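Local coordinates for D-glyceraldehyde dehydrogenase (NADP(+)) (Thermoplasma acidophilum, PDB 5IZD), which oxidises D-glyceraldehyde to glycerate with NADP(+) as the electron acceptor in the non-phosphorylated Entner-Doudoroff pathway, at residues A[68-79]-A[102-113]. Sequence-based numbering, arbitrary orientation.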
loop_
_atom_site.group_PDB
_atom_site.type_symbol
_atom_site.label_atom_id
_atom_site.label_comp_id
_atom_site.label_asym_id
_atom_site.label_seq_id
_atom_site.Cartn_x
_atom_site.Cartn_y
_atom_site.Cartn_z
ATOM N N ILE A 68 8.211 -23.187 -7.983
ATOM C CA ILE A 68 8.398 -23.139 -6.534
ATOM C C ILE A 68 7.352 -23.981 -5.783
ATOM O O ILE A 68 7.717 -24.666 -4.760
ATOM C CB ILE A 68 8.416 -21.684 -6.005
ATOM C CG1 ILE A 68 9.626 -20.914 -6.561
ATOM C CG2 ILE A 68 8.376 -21.611 -4.474
ATOM C CD1 ILE A 68 9.451 -19.416 -6.580
ATOM N N TYR A 69 6.096 -23.962 -6.261
ATOM C CA TYR A 69 5.038 -24.803 -5.658
ATOM C C TYR A 69 5.316 -26.336 -5.799
ATOM O O TYR A 69 5.076 -27.120 -4.886
ATOM C CB TYR A 69 3.643 -24.494 -6.241
ATOM C CG TYR A 69 2.975 -23.171 -5.805
ATOM C CD1 TYR A 69 2.811 -22.841 -4.462
ATOM C CD2 TYR A 69 2.471 -22.275 -6.765
ATOM C CE1 TYR A 69 2.134 -21.681 -4.080
ATOM C CE2 TYR A 69 1.836 -21.080 -6.404
ATOM C CZ TYR A 69 1.682 -20.778 -5.064
ATOM O OH TYR A 69 1.026 -19.630 -4.705
ATOM N N ARG A 70 5.871 -26.709 -6.936
ATOM C CA ARG A 70 6.267 -28.065 -7.261
ATOM C C ARG A 70 7.301 -28.490 -6.218
ATOM O O ARG A 70 7.129 -29.488 -5.600
ATOM C CB ARG A 70 6.834 -28.109 -8.660
ATOM C CG ARG A 70 6.599 -29.414 -9.401
ATOM C CD ARG A 70 6.047 -29.152 -10.801
ATOM N NE ARG A 70 7.070 -28.569 -11.625
ATOM C CZ ARG A 70 6.852 -27.709 -12.592
ATOM N NH1 ARG A 70 7.871 -27.240 -13.273
ATOM N NH2 ARG A 70 5.619 -27.342 -12.882
ATOM N N ALA A 71 8.341 -27.688 -6.022
ATOM C CA ALA A 71 9.360 -27.909 -4.961
ATOM C C ALA A 71 8.735 -28.103 -3.596
ATOM O O ALA A 71 9.024 -29.057 -2.905
ATOM C CB ALA A 71 10.383 -26.808 -4.895
ATOM N N LYS A 72 7.837 -27.203 -3.233
ATOM C CA LYS A 72 7.070 -27.404 -2.023
ATOM C C LYS A 72 6.403 -28.805 -1.948
ATOM O O LYS A 72 6.586 -29.480 -0.948
ATOM C CB LYS A 72 6.004 -26.364 -1.830
ATOM C CG LYS A 72 5.516 -26.369 -0.391
ATOM C CD LYS A 72 4.106 -25.898 -0.254
ATOM C CE LYS A 72 3.101 -26.822 -0.881
ATOM N NZ LYS A 72 1.775 -26.307 -0.465
ATOM N N GLU A 73 5.660 -29.207 -2.984
ATOM C CA GLU A 73 4.992 -30.524 -2.993
ATOM C C GLU A 73 5.988 -31.710 -2.873
ATOM O O GLU A 73 5.679 -32.669 -2.184
ATOM C CB GLU A 73 4.150 -30.738 -4.236
ATOM C CG GLU A 73 2.991 -29.743 -4.389
ATOM C CD GLU A 73 2.526 -29.611 -5.851
ATOM O OE1 GLU A 73 2.389 -30.640 -6.573
ATOM O OE2 GLU A 73 2.307 -28.485 -6.288
ATOM N N LEU A 74 7.130 -31.631 -3.560
ATOM C CA LEU A 74 8.177 -32.685 -3.497
ATOM C C LEU A 74 8.799 -32.770 -2.126
ATOM O O LEU A 74 8.992 -33.829 -1.634
ATOM C CB LEU A 74 9.272 -32.468 -4.539
ATOM C CG LEU A 74 8.844 -32.662 -5.988
ATOM C CD1 LEU A 74 10.019 -32.344 -6.884
ATOM C CD2 LEU A 74 8.386 -34.089 -6.239
ATOM N N ILE A 75 9.024 -31.626 -1.481
ATOM C CA ILE A 75 9.541 -31.559 -0.120
ATOM C C ILE A 75 8.539 -32.229 0.796
ATOM O O ILE A 75 8.892 -33.114 1.569
ATOM C CB ILE A 75 9.886 -30.099 0.286
ATOM C CG1 ILE A 75 11.117 -29.637 -0.495
ATOM C CG2 ILE A 75 10.146 -29.982 1.775
ATOM C CD1 ILE A 75 11.543 -28.188 -0.267
ATOM N N GLU A 76 7.276 -31.876 0.648
ATOM C CA GLU A 76 6.186 -32.433 1.476
ATOM C C GLU A 76 6.062 -33.964 1.375
ATOM O O GLU A 76 5.947 -34.655 2.378
ATOM C CB GLU A 76 4.891 -31.830 0.983
ATOM C CG GLU A 76 3.739 -31.720 1.953
ATOM C CD GLU A 76 2.795 -30.602 1.507
ATOM O OE1 GLU A 76 2.609 -30.326 0.258
ATOM O OE2 GLU A 76 2.240 -30.003 2.437
ATOM N N LYS A 77 6.083 -34.462 0.141
ATOM C CA LYS A 77 5.979 -35.887 -0.142
ATOM C C LYS A 77 7.111 -36.692 0.531
ATOM O O LYS A 77 6.894 -37.791 0.999
ATOM C CB LYS A 77 6.009 -36.123 -1.672
ATOM N N ASN A 78 8.299 -36.100 0.600
ATOM C CA ASN A 78 9.513 -36.767 1.073
ATOM C C ASN A 78 10.060 -36.179 2.356
ATOM O O ASN A 78 11.249 -36.346 2.642
ATOM C CB ASN A 78 10.544 -36.589 -0.015
ATOM C CG ASN A 78 10.161 -37.285 -1.286
ATOM O OD1 ASN A 78 10.343 -38.475 -1.378
ATOM N ND2 ASN A 78 9.628 -36.547 -2.271
ATOM N N ARG A 79 9.205 -35.460 3.084
ATOM C CA ARG A 79 9.554 -34.717 4.301
ATOM C C ARG A 79 10.367 -35.456 5.325
ATOM O O ARG A 79 11.283 -34.929 5.870
ATOM C CB ARG A 79 8.367 -34.010 4.942
ATOM C CG ARG A 79 7.224 -34.863 5.406
ATOM C CD ARG A 79 6.193 -34.031 6.134
ATOM N NE ARG A 79 6.755 -33.461 7.320
ATOM C CZ ARG A 79 6.335 -32.377 7.931
ATOM N NH1 ARG A 79 6.940 -31.993 9.020
ATOM N NH2 ARG A 79 5.315 -31.682 7.468
ATOM N N ASP A 102 7.859 -28.325 8.823
ATOM C CA ASP A 102 6.548 -27.756 8.696
ATOM C C ASP A 102 6.759 -26.315 8.177
ATOM O O ASP A 102 6.129 -25.876 7.270
ATOM C CB ASP A 102 5.894 -27.679 10.066
ATOM C CG ASP A 102 5.174 -28.950 10.468
ATOM O OD1 ASP A 102 5.075 -29.861 9.672
ATOM O OD2 ASP A 102 4.675 -29.017 11.582
ATOM N N GLY A 103 7.680 -25.619 8.807
ATOM C CA GLY A 103 8.022 -24.258 8.505
ATOM C C GLY A 103 8.617 -24.043 7.155
ATOM O O GLY A 103 8.420 -23.020 6.564
ATOM N N VAL A 104 9.354 -25.017 6.663
ATOM C CA VAL A 104 9.939 -24.923 5.358
ATOM C C VAL A 104 8.783 -24.895 4.357
ATOM O O VAL A 104 8.786 -24.130 3.455
ATOM C CB VAL A 104 10.909 -26.115 5.069
ATOM C CG1 VAL A 104 11.122 -26.336 3.598
ATOM C CG2 VAL A 104 12.255 -25.936 5.735
ATOM N N ILE A 105 7.827 -25.773 4.566
ATOM C CA ILE A 105 6.652 -25.979 3.713
ATOM C C ILE A 105 5.750 -24.753 3.800
ATOM O O ILE A 105 5.421 -24.200 2.756
ATOM C CB ILE A 105 5.874 -27.286 4.077
ATOM C CG1 ILE A 105 6.715 -28.532 3.714
ATOM C CG2 ILE A 105 4.491 -27.346 3.410
ATOM C CD1 ILE A 105 6.354 -29.785 4.505
ATOM N N ASP A 106 5.470 -24.253 4.980
ATOM C CA ASP A 106 4.690 -23.040 5.120
ATOM C C ASP A 106 5.331 -21.807 4.474
ATOM O O ASP A 106 4.647 -21.014 3.914
ATOM C CB ASP A 106 4.406 -22.736 6.580
ATOM C CG ASP A 106 3.540 -21.461 6.777
ATOM O OD1 ASP A 106 2.363 -21.505 6.528
ATOM O OD2 ASP A 106 4.039 -20.421 7.185
ATOM N N GLN A 107 6.638 -21.675 4.538
ATOM C CA GLN A 107 7.294 -20.502 4.056
ATOM C C GLN A 107 7.350 -20.485 2.550
ATOM O O GLN A 107 7.148 -19.456 1.910
ATOM C CB GLN A 107 8.713 -20.397 4.604
ATOM C CG GLN A 107 8.811 -19.866 6.012
ATOM C CD GLN A 107 10.276 -19.782 6.411
ATOM O OE1 GLN A 107 10.867 -18.701 6.396
ATOM N NE2 GLN A 107 10.896 -20.939 6.659
ATOM N N ILE A 108 7.707 -21.636 1.984
ATOM C CA ILE A 108 7.752 -21.741 0.548
ATOM C C ILE A 108 6.345 -21.451 -0.055
ATOM O O ILE A 108 6.235 -20.732 -1.053
ATOM C CB ILE A 108 8.276 -23.094 0.097
ATOM C CG1 ILE A 108 9.781 -23.203 0.392
ATOM C CG2 ILE A 108 8.052 -23.238 -1.398
ATOM C CD1 ILE A 108 10.312 -24.630 0.265
ATOM N N GLN A 109 5.281 -21.997 0.544
ATOM C CA GLN A 109 3.917 -21.668 0.121
ATOM C C GLN A 109 3.647 -20.152 0.171
ATOM O O GLN A 109 3.281 -19.561 -0.822
ATOM C CB GLN A 109 2.900 -22.375 0.980
ATOM C CG GLN A 109 1.464 -22.069 0.606
ATOM C CD GLN A 109 1.043 -22.621 -0.740
ATOM O OE1 GLN A 109 1.609 -23.567 -1.232
ATOM N NE2 GLN A 109 0.027 -22.017 -1.334
ATOM N N TYR A 110 3.923 -19.570 1.319
ATOM C CA TYR A 110 3.631 -18.173 1.584
ATOM C C TYR A 110 4.347 -17.260 0.583
ATOM O O TYR A 110 3.703 -16.378 0.009
ATOM C CB TYR A 110 4.021 -17.795 2.989
ATOM C CG TYR A 110 3.928 -16.296 3.239
ATOM C CD1 TYR A 110 2.708 -15.685 3.630
ATOM C CD2 TYR A 110 5.066 -15.476 3.098
ATOM C CE1 TYR A 110 2.644 -14.310 3.868
ATOM C CE2 TYR A 110 4.982 -14.102 3.278
ATOM C CZ TYR A 110 3.769 -13.534 3.670
ATOM O OH TYR A 110 3.745 -12.182 3.845
ATOM N N TYR A 111 5.649 -17.484 0.344
ATOM C CA TYR A 111 6.382 -16.623 -0.567
ATOM C C TYR A 111 5.932 -16.781 -2.013
ATOM O O TYR A 111 5.811 -15.766 -2.754
ATOM C CB TYR A 111 7.893 -16.772 -0.441
ATOM C CG TYR A 111 8.442 -16.183 0.833
ATOM C CD1 TYR A 111 8.358 -14.836 1.085
ATOM C CD2 TYR A 111 9.042 -16.978 1.791
ATOM C CE1 TYR A 111 8.819 -14.289 2.244
ATOM C CE2 TYR A 111 9.549 -16.446 2.952
ATOM C CZ TYR A 111 9.446 -15.085 3.177
ATOM O OH TYR A 111 9.913 -14.495 4.348
ATOM N N ALA A 112 5.677 -18.021 -2.427
ATOM C CA ALA A 112 5.151 -18.272 -3.753
ATOM C C ALA A 112 3.788 -17.625 -3.979
ATOM O O ALA A 112 3.519 -17.166 -5.090
ATOM C CB ALA A 112 5.120 -19.755 -4.072
ATOM N N GLU A 113 2.963 -17.509 -2.938
ATOM C CA GLU A 113 1.641 -16.803 -3.070
ATOM C C GLU A 113 1.692 -15.312 -3.410
ATOM O O GLU A 113 0.663 -14.717 -3.781
ATOM C CB GLU A 113 0.769 -17.007 -1.827
ATOM C CG GLU A 113 0.303 -18.477 -1.579
ATOM C CD GLU A 113 -0.284 -18.695 -0.191
ATOM O OE1 GLU A 113 0.058 -17.887 0.691
ATOM O OE2 GLU A 113 -1.097 -19.625 0.059
#
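Ile105, Tyr69 and Lys72 bury the most surface where two helices of the aldehyde dehydrogenase fold pack antiparallel; the axes of 68-77 and 102-112 come within 9.3 Å at 165°. Ile105 is a knob in a hole formed by Lys72, Ile75, Glu76 and Arg79. Its two branches divide the work: CG2 meets the Glu76 carboxylate and the Lys72 methylenes, while CD1 reaches Arg79, 3.7 Å from NH2. Further inside, Ile108 takes over, its CG2 pressed against Ile68 CG2 at 3.5 Å, tighter than ordinary van der Waals contact, and its CD1 against Ile75 CD1.

Tyr69 lays one ring face on Ala112, whose CB stands 3.8 Å from the ring centroid, a CH-pi contact displaced toward the CE1 rim. At the ring edge lies Gln109 OE1, with the amide plane tilted from the ring. The hydroxyl passes Glu113 CA but bonds to Glu113 of the second subunit, which ties this helix pair into the subunit interface.

Lys72 sends its chain across Ile105 and turns about its CG-CD bond (chi3 67°), bringing NZ 2.9 Å from Gln109 OE1, above the carbonyl plane. The same amide is held at its other end: Gln109 NE2 donates to Glu113 OE2 almost straight, at 173°, so two bonds fix its flip. Glu113 is also salt-bridged to Lys117 of the second subunit.

Beyond the end of helix 68-77, Arg79, whose NH1 also meets Glu83, forms a salt bridge with Asp102: NH1 and NH2 converge on the single oxygen Asp102 OD1, each 2.9 Å from it.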